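Side-chain contact in putative oxidoreductase (Salmonella enterica subsp. enterica serovar Typhimurium, PDB 3NX4), which binds NADP and probably works as an NADPH-dependent acryloyl-CoA reductase of the medium-chain dehydrogenase/reductase family: residues Pro75-His78 / Ala79-Val83. Residues are numbered along the deposited sequence; the frame is centred on the assembly and turned at random.
Sequences PRFH and AGQEV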
loop_
_atom_site.group_PDB
_atom_site.type_symbol
_atom_site.label_atom_id
_atom_site.label_comp_id
_atom_site.label_asym_id
_atom_site.label_seq_id
_atom_site.Cartn_x
_atom_site.Cartn_y
_atom_site.Cartn_z
ATOM N N PRO A 75 -19.316 10.332 -31.997
ATOM C CA PRO A 75 -18.905 9.583 -33.192
ATOM C C PRO A 75 -18.354 8.180 -32.882
ATOM O O PRO A 75 -18.181 7.386 -33.805
ATOM C CB PRO A 75 -17.828 10.482 -33.820
ATOM C CG PRO A 75 -17.291 11.274 -32.674
ATOM C CD PRO A 75 -18.459 11.507 -31.754
ATOM N N ARG A 76 -18.120 7.865 -31.610
ATOM C CA ARG A 76 -17.599 6.543 -31.249
ATOM C C ARG A 76 -18.698 5.492 -31.052
ATOM O O ARG A 76 -18.409 4.299 -30.933
ATOM C CB ARG A 76 -16.740 6.627 -29.984
ATOM C CG ARG A 76 -15.498 7.486 -30.122
ATOM C CD ARG A 76 -14.888 7.734 -28.753
ATOM N NE ARG A 76 -15.756 8.576 -27.938
ATOM C CZ ARG A 76 -15.500 8.932 -26.685
ATOM N NH1 ARG A 76 -14.395 8.509 -26.081
ATOM N NH2 ARG A 76 -16.355 9.706 -26.032
ATOM N N PHE A 77 -19.951 5.932 -31.011
ATOM C CA PHE A 77 -21.071 5.019 -30.791
ATOM C C PHE A 77 -22.166 5.212 -31.825
ATOM O O PHE A 77 -22.380 6.323 -32.321
ATOM C CB PHE A 77 -21.612 5.170 -29.367
ATOM C CG PHE A 77 -20.581 4.891 -28.314
ATOM C CD1 PHE A 77 -20.373 3.604 -27.862
ATOM C CD2 PHE A 77 -19.783 5.913 -27.816
ATOM C CE1 PHE A 77 -19.398 3.338 -26.912
ATOM C CE2 PHE A 77 -18.812 5.657 -26.862
ATOM C CZ PHE A 77 -18.620 4.364 -26.408
ATOM N N HIS A 78 -22.852 4.125 -32.164
ATOM C CA HIS A 78 -23.873 4.184 -33.205
ATOM C C HIS A 78 -25.144 3.460 -32.775
ATOM O O HIS A 78 -25.121 2.626 -31.862
ATOM C CB HIS A 78 -23.339 3.608 -34.521
ATOM C CG HIS A 78 -23.053 2.139 -34.471
ATOM N ND1 HIS A 78 -21.886 1.625 -33.945
ATOM C CD2 HIS A 78 -23.780 1.074 -34.886
ATOM C CE1 HIS A 78 -21.910 0.306 -34.034
ATOM N NE2 HIS A 78 -23.049 -0.054 -34.599
ATOM N N ALA A 79 -26.256 3.785 -33.425
ATOM C CA ALA A 79 -27.520 3.137 -33.118
ATOM C C ALA A 79 -27.413 1.633 -33.355
ATOM O O ALA A 79 -26.895 1.194 -34.379
ATOM C CB ALA A 79 -28.650 3.736 -33.955
ATOM N N GLY A 80 -27.904 0.849 -32.406
ATOM C CA GLY A 80 -27.854 -0.599 -32.517
ATOM C C GLY A 80 -26.665 -1.246 -31.815
ATOM O O GLY A 80 -26.615 -2.464 -31.655
ATOM N N GLN A 81 -25.708 -0.431 -31.387
ATOM C CA GLN A 81 -24.491 -0.943 -30.764
ATOM C C GLN A 81 -24.746 -1.442 -29.337
ATOM O O GLN A 81 -25.442 -0.779 -28.571
ATOM C CB GLN A 81 -23.418 0.153 -30.751
ATOM C CG GLN A 81 -22.052 -0.334 -30.347
ATOM C CD GLN A 81 -20.981 0.741 -30.444
ATOM O OE1 GLN A 81 -21.178 1.779 -31.073
ATOM N NE2 GLN A 81 -19.837 0.489 -29.822
ATOM N N GLU A 82 -24.188 -2.605 -28.992
ATOM C CA GLU A 82 -24.229 -3.114 -27.619
ATOM C C GLU A 82 -23.147 -2.462 -26.751
ATOM O O GLU A 82 -21.970 -2.447 -27.127
ATOM C CB GLU A 82 -24.049 -4.639 -27.594
ATOM C CG GLU A 82 -25.145 -5.432 -28.318
ATOM C CD GLU A 82 -26.487 -5.381 -27.604
ATOM O OE1 GLU A 82 -26.535 -5.648 -26.380
ATOM O OE2 GLU A 82 -27.499 -5.074 -28.270
ATOM N N VAL A 83 -23.541 -1.940 -25.590
ATOM C CA VAL A 83 -22.605 -1.259 -24.689
ATOM C C VAL A 83 -22.847 -1.601 -23.222
ATOM O O VAL A 83 -23.900 -2.124 -22.852
ATOM C CB VAL A 83 -22.713 0.277 -24.819
ATOM C CG1 VAL A 83 -22.341 0.726 -26.230
ATOM C CG2 VAL A 83 -24.126 0.735 -24.450
HETATM O O HOH W 1 -17.435 2.086 -29.762
#
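Gln-81 reaches across the type II beta turn from His-78 to Gln-81, side chain and backbone bridging it twice. With CG anti to the backbone N (chi1 -170°) and the chain extended beyond, Gln-81 OE1 takes the backbone N-H of His-78 in the carbonyl plane, 3.1 Å from His-78 N. The turn's own bond, Gln-81 N to His-78 O, is also 3.1 Å. Chi1 of 66° sets the His-78 imidazole between its N and carbonyl carbon, one ring face over the Gln-81 chain. Gln-81 CB makes a CH-pi contact 3.8 Å from the His-78 ring centroid, and His-78 ND1 lies 3.0 Å from Gln-81 OE1. A water accepts from Gln-81 NE2 and donates to Arg-76 O; with the bond at OE1 this holds the amide's rotation. Across the amide from the imidazole, the Phe-77 ring is tilted 25° from the amide plane, Phe-77 CD1 3.7 Å from Gln-81 NE2; the same CD1 meets Val-83 CG1 at 3.8 Å. Gly-80 takes the turn's positive phi. The turn ends the surface loop joining antiparallel strands 64-72 and 82-86 in the GroES-like domain; Gln-81 and Val-83 rest on Val-69, Phe-77 and Val-83 on Leu-109.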